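Local coordinates for ABC-type amino acid transport system, permease component (Caldanaerobacter subterraneus subsp. tengcongensis MB4, PDB 4YMU), which probably carries amino acids such as arginine across the cell membrane as the permease component of a binding-protein-dependent ABC transporter, at residues M83-P86 with A87-G91; P139-I142 with K143-P147. All blocks are in the same frame, centred on the assembly; numbering follows the deposited sequence.

Interaction 1: residues M83-P86 with A87-G91; sequences MNIP and AFTAG
The Pro86 ring meets Thr89 at one corner, where Thr89 OG1 comes in at a slant to 3.7 Å from Pro86 CD. On another side of the ring, Pro86 CB sits 3.2 Å from Ala87 N, as the chain turns into the helix. The flat Phe88 ring lies away from this meeting: its CG is anti to the backbone N (chi1 179°), which swings it outward from the turn. It makes a cation-pi contact with Lys24 and meets the ring of Phe168 with the planes inclined by about 30°. The Pro86 carbonyl is the polar link of the turn: Ala90 N donates to Pro86 O over 3.3 Å. The Ala90 methyl covers the same oxygen, with CB 3.4 Å from Pro86 O.

Pro86 is the N-cap of helix 87-112, and this i to i+4 bond closes the helix's first turn. Gly91 N to Ala87 O continues the pattern. A capping box is impossible here: Pro86 has neither a polar side chain to accept from Thr89 N nor an N-H to give to Thr89 OG1. The Thr89 hydroxyl nevertheless turns back to the capping residue, its chi1 of 79° tucking OG1 over the start of the helix, toward Pro86. There Ile85 borders it too, with Ile85 CG2 in van der Waals contact 3.8 Å from Thr89 OG1. Ile85 also rests on Ile74 and Leu78, while Ala90 packs on Tyr75 and Ile166, tying the helix start to helix 67-75 and nearby loops.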
ATOM      1  N   MET C  83     -12.145 -11.159  46.888  1.00119.30           N
ATOM      2  CA  MET C  83     -11.313 -11.831  45.909  1.00120.14           C
ATOM      3  C   MET C  83      -9.856 -11.525  46.209  1.00121.15           C
ATOM      4  O   MET C  83      -9.480 -10.365  46.401  1.00130.51           O
ATOM      5  CB  MET C  83     -11.671 -11.307  44.529  1.00124.19           C
ATOM      6  CG  MET C  83     -13.149 -11.429  44.206  1.00130.44           C
ATOM      7  SD  MET C  83     -13.553 -12.937  43.311  1.00192.80           S
ATOM      8  CE  MET C  83     -12.611 -12.672  41.807  1.00 97.80           C
ATOM      9  N   ASN C  84      -9.031 -12.564  46.235  1.00108.97           N
ATOM     10  CA  ASN C  84      -7.609 -12.382  46.473  1.00110.89           C
ATOM     11  C   ASN C  84      -6.815 -13.198  45.479  1.00112.97           C
ATOM     12  O   ASN C  84      -6.080 -14.114  45.851  1.00108.71           O
ATOM     13  CB  ASN C  84      -7.237 -12.761  47.907  1.00123.85           C
ATOM     14  CG  ASN C  84      -7.577 -11.664  48.904  1.00132.06           C
ATOM     15  OD1 ASN C  84      -7.205 -10.500  48.715  1.00135.96           O
ATOM     16  ND2 ASN C  84      -8.283 -12.029  49.972  1.00128.91           N
ATOM     17  N   ILE C  85      -6.975 -12.842  44.205  1.00115.92           N
ATOM     18  CA  ILE C  85      -6.303 -13.514  43.106  1.00111.13           C
ATOM     19  C   ILE C  85      -4.829 -13.153  43.104  1.00100.57           C
ATOM     20  O   ILE C  85      -4.474 -11.968  43.184  1.00 95.18           O
ATOM     21  CB  ILE C  85      -6.943 -13.117  41.756  1.00120.75           C
ATOM     22  CG1 ILE C  85      -7.717 -11.801  41.910  1.00120.45           C
ATOM     23  CG2 ILE C  85      -7.887 -14.210  41.278  1.00125.32           C
ATOM     24  CD1 ILE C  85      -8.446 -11.354  40.661  1.00116.81           C
ATOM     25  N   PRO C  86      -3.965 -14.181  42.991  1.00 93.67           N
ATOM     26  CA  PRO C  86      -2.499 -14.055  42.965  1.00 90.43           C
ATOM     27  C   PRO C  86      -2.019 -13.032  41.921  1.00 95.69           C
ATOM     28  O   PRO C  86      -2.806 -12.631  41.060  1.00106.81           O
ATOM     29  CB  PRO C  86      -2.035 -15.465  42.573  1.00 85.07           C
ATOM     30  CG  PRO C  86      -3.135 -16.370  42.988  1.00 89.24           C
ATOM     31  CD  PRO C  86      -4.411 -15.582  42.868  1.00 88.68           C
ATOM     32  N   ALA C  87      -0.757 -12.623  41.978  1.00 87.07           N
ATOM     33  CA  ALA C  87      -0.275 -11.642  41.016  1.00 95.16           C
ATOM     34  C   ALA C  87      -0.202 -12.257  39.611  1.00103.71           C
ATOM     35  O   ALA C  87      -0.502 -11.610  38.601  1.00 92.03           O
ATOM     36  CB  ALA C  87       1.075 -11.102  41.433  1.00 90.27           C
ATOM     37  N   PHE C  88       0.162 -13.530  39.571  1.00108.94           N
ATOM     38  CA  PHE C  88       0.401 -14.221  38.324  1.00106.81           C
ATOM     39  C   PHE C  88      -0.885 -14.303  37.530  1.00105.92           C
ATOM     40  O   PHE C  88      -0.929 -13.850  36.386  1.00 96.32           O
ATOM     41  CB  PHE C  88       0.937 -15.621  38.603  1.00106.61           C
ATOM     42  CG  PHE C  88       1.197 -16.426  37.373  1.00109.08           C
ATOM     43  CD1 PHE C  88       2.221 -16.081  36.506  1.00109.43           C
ATOM     44  CD2 PHE C  88       0.424 -17.537  37.087  1.00109.12           C
ATOM     45  CE1 PHE C  88       2.470 -16.828  35.372  1.00110.49           C
ATOM     46  CE2 PHE C  88       0.663 -18.290  35.953  1.00110.30           C
ATOM     47  CZ  PHE C  88       1.685 -17.932  35.091  1.00112.24           C
ATOM     48  N   THR C  89      -1.937 -14.855  38.133  1.00 99.65           N
ATOM     49  CA  THR C  89      -3.207 -14.974  37.420  1.00 97.24           C
ATOM     50  C   THR C  89      -3.790 -13.605  37.056  1.00104.07           C
ATOM     51  O   THR C  89      -4.455 -13.468  36.027  1.00115.53           O
ATOM     52  CB  THR C  89      -4.247 -15.817  38.178  1.00 93.75           C
ATOM     53  OG1 THR C  89      -4.841 -15.026  39.211  1.00106.66           O
ATOM     54  CG2 THR C  89      -3.590 -17.039  38.779  1.00 94.63           C
ATOM     55  N   ALA C  90      -3.537 -12.593  37.879  1.00101.86           N
ATOM     56  CA  ALA C  90      -3.990 -11.243  37.552  1.00 97.10           C
ATOM     57  C   ALA C  90      -3.311 -10.739  36.271  1.00 89.58           C
ATOM     58  O   ALA C  90      -3.985 -10.276  35.346  1.00 90.62           O
ATOM     59  CB  ALA C  90      -3.735 -10.294  38.700  1.00 98.25           C
ATOM     60  N   GLY C  91      -1.983 -10.840  36.230  1.00 83.40           N
ATOM     61  CA  GLY C  91      -1.196 -10.407  35.088  1.00 81.48           C
ATOM     62  C   GLY C  91      -1.593 -11.162  33.831  1.00 89.55           C
ATOM     63  O   GLY C  91      -1.907 -10.549  32.813  1.00 88.29           O
TER

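Interaction 2: residues P139-I142 with K143-P147; sequences PQAI and KNILP
Ile142 O accepts from two backbone donors, Leu146 N, with an angle of 176° at the hydrogen, and Ile145 N. The second of these bonds spans 3.0 Å from Ile145 N to Ile142 O. Two residues earlier, Asn144 N bonds to Gln140 O over 3.1 Å, while Ala141 O has weak bonds from both Asn144 N and Ile145 N. The side chains follow the same spacing. Ile142 and Leu146 run alongside each other on the surface, with Ile142 CG2 4.1 Å from Leu146 CD1. Ala141 CB meets Ile145 CD1 at 4.2 Å, a pair turned to helix 87-112 through Ile111 and Ile106. Lys143, extended beyond CG, runs back past Pro139, its CE 3.8 Å from Pro139 O.

The stretch belongs to helix 129-160, kinked at Pro139 and Pro147, whose nitrogens have no N-H for the preceding turn. Gln140 NE2 bonds to Val136 O and to Gln118 OE1 on helix 117-124, which holds the start of what is probably the EAA motif, ending near Pro139, by which such permeases engage their ATPase. Another protein chain packs on Gln140 and Lys143, consistent with that interface. In Asn144, CG lies opposite the carbonyl carbon (chi1 -70°), which carries the amide back over Gln140 O; ND2 bonds to Gly110 O and OD1 weakly to Arg215.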
ATOM      1  N   PRO C 139      -6.890 -19.227   3.897  1.00 94.81           N
ATOM      2  CA  PRO C 139      -5.484 -19.645   3.793  1.00 87.82           C
ATOM      3  C   PRO C 139      -4.515 -18.491   3.549  1.00 88.10           C
ATOM      4  O   PRO C 139      -3.357 -18.583   3.965  1.00 93.32           O
ATOM      5  CB  PRO C 139      -5.482 -20.552   2.559  1.00 85.55           C
ATOM      6  CG  PRO C 139      -6.872 -21.126   2.511  1.00 85.88           C
ATOM      7  CD  PRO C 139      -7.764 -20.008   2.991  1.00 93.40           C
ATOM      8  N   GLN C 140      -4.986 -17.418   2.919  1.00 88.54           N
ATOM      9  CA  GLN C 140      -4.118 -16.284   2.560  1.00 90.60           C
ATOM     10  C   GLN C 140      -4.112 -15.256   3.693  1.00 84.78           C
ATOM     11  O   GLN C 140      -3.069 -14.648   4.024  1.00 81.26           O
ATOM     12  CB  GLN C 140      -4.575 -15.655   1.224  1.00 77.41           C
ATOM     13  CG  GLN C 140      -4.485 -16.615   0.027  1.00 75.34           C
ATOM     14  CD  GLN C 140      -4.937 -15.986  -1.281  1.00 83.63           C
ATOM     15  OE1 GLN C 140      -4.297 -15.067  -1.804  1.00 78.87           O
ATOM     16  NE2 GLN C 140      -6.060 -16.468  -1.808  1.00 82.22           N
ATOM     17  N   ALA C 141      -5.295 -15.071   4.280  1.00 86.64           N
ATOM     18  CA  ALA C 141      -5.442 -14.226   5.457  1.00 90.01           C
ATOM     19  C   ALA C 141      -4.459 -14.718   6.496  1.00 87.61           C
ATOM     20  O   ALA C 141      -3.734 -13.917   7.074  1.00 83.88           O
ATOM     21  CB  ALA C 141      -6.866 -14.281   6.013  1.00 75.54           C
ATOM     22  N   ILE C 142      -4.391 -16.040   6.673  1.00 82.36           N
ATOM     23  CA  ILE C 142      -3.490 -16.642   7.666  1.00 97.89           C
ATOM     24  C   ILE C 142      -2.035 -16.213   7.495  1.00103.67           C
ATOM     25  O   ILE C 142      -1.350 -15.905   8.483  1.00112.95           O
ATOM     26  CB  ILE C 142      -3.622 -18.185   7.726  1.00 88.86           C
ATOM     27  CG1 ILE C 142      -4.785 -18.577   8.634  1.00 81.45           C
ATOM     28  CG2 ILE C 142      -2.339 -18.840   8.211  1.00 89.29           C
ATOM     29  CD1 ILE C 142      -5.397 -19.902   8.253  1.00 87.83           C
ATOM     30  N   LYS C 143      -1.567 -16.188   6.252  1.00 96.29           N
ATOM     31  CA  LYS C 143      -0.212 -15.724   5.980  1.00 98.80           C
ATOM     32  C   LYS C 143      -0.101 -14.229   6.222  1.00 92.29           C
ATOM     33  O   LYS C 143       0.994 -13.714   6.437  1.00 89.42           O
ATOM     34  CB  LYS C 143       0.245 -16.077   4.561  1.00102.07           C
ATOM     35  CG  LYS C 143       0.247 -17.576   4.279  1.00118.84           C
ATOM     36  CD  LYS C 143       0.554 -17.865   2.816  1.00131.70           C
ATOM     37  CE  LYS C 143       0.081 -19.255   2.385  1.00129.29           C
ATOM     38  NZ  LYS C 143       0.320 -19.490   0.919  1.00122.14           N
ATOM     39  N   ASN C 144      -1.224 -13.518   6.183  1.00 88.93           N
ATOM     40  CA  ASN C 144      -1.160 -12.115   6.591  1.00 89.69           C
ATOM     41  C   ASN C 144      -1.058 -11.984   8.108  1.00101.73           C
ATOM     42  O   ASN C 144      -0.425 -11.061   8.624  1.00100.88           O
ATOM     43  CB  ASN C 144      -2.373 -11.324   6.106  1.00 89.56           C
ATOM     44  CG  ASN C 144      -2.384 -11.125   4.610  1.00 93.59           C
ATOM     45  OD1 ASN C 144      -1.331 -11.079   3.964  1.00 91.62           O
ATOM     46  ND2 ASN C 144      -3.579 -10.966   4.050  1.00100.03           N
ATOM     47  N   ILE C 145      -1.665 -12.940   8.807  1.00101.78           N
ATOM     48  CA  ILE C 145      -1.902 -12.849  10.235  1.00 95.40           C
ATOM     49  C   ILE C 145      -0.704 -13.294  11.065  1.00101.59           C
ATOM     50  O   ILE C 145      -0.306 -12.596  12.006  1.00 95.47           O
ATOM     51  CB  ILE C 145      -3.132 -13.685  10.623  1.00 86.95           C
ATOM     52  CG1 ILE C 145      -4.398 -13.070  10.026  1.00 82.57           C
ATOM     53  CG2 ILE C 145      -3.263 -13.771  12.128  1.00 91.68           C
ATOM     54  CD1 ILE C 145      -5.596 -14.005  10.029  1.00 78.61           C
ATOM     55  N   LEU C 146      -0.140 -14.449  10.714  1.00105.21           N
ATOM     56  CA  LEU C 146       1.008 -15.008  11.440  1.00102.38           C
ATOM     57  C   LEU C 146       2.157 -14.020  11.721  1.00106.12           C
ATOM     58  O   LEU C 146       2.684 -13.991  12.830  1.00112.35           O
ATOM     59  CB  LEU C 146       1.546 -16.273  10.757  1.00 93.56           C
ATOM     60  CG  LEU C 146       0.611 -17.487  10.733  1.00 87.74           C
ATOM     61  CD1 LEU C 146       1.300 -18.689  10.103  1.00 89.13           C
ATOM     62  CD2 LEU C 146       0.087 -17.824  12.118  1.00 77.27           C
ATOM     63  N   PRO C 147       2.559 -13.211  10.726  1.00103.58           N
ATOM     64  CA  PRO C 147       3.654 -12.298  11.064  1.00102.87           C
ATOM     65  C   PRO C 147       3.228 -11.204  12.042  1.00 98.46           C
ATOM     66  O   PRO C 147       4.073 -10.680  12.765  1.00100.14           O
ATOM     67  CB  PRO C 147       4.002 -11.655   9.714  1.00 98.65           C
ATOM     68  CG  PRO C 147       3.479 -12.580   8.696  1.00101.27           C
ATOM     69  CD  PRO C 147       2.236 -13.159   9.292  1.00104.08           C
TER

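Interaction 1 comes first along the chain, where the loop after helix 67-75 gives way to helix 87-112; interaction 2 lies wholly within helix 129-160. Their centres are 34 Å apart, on opposite sides of the chain's centre, and the nearest atoms remain about 21 Å apart, so they do not touch. Helix 87-112 connects them indirectly: it begins in interaction 1 and later packs on interaction 2. Both helices also supply residues to the bound arginine's pocket, Asn98, Ser99 and Tyr102 from one and Glu152, Val155, Met156 and Glu159 from the other, within the transmembrane permease domain.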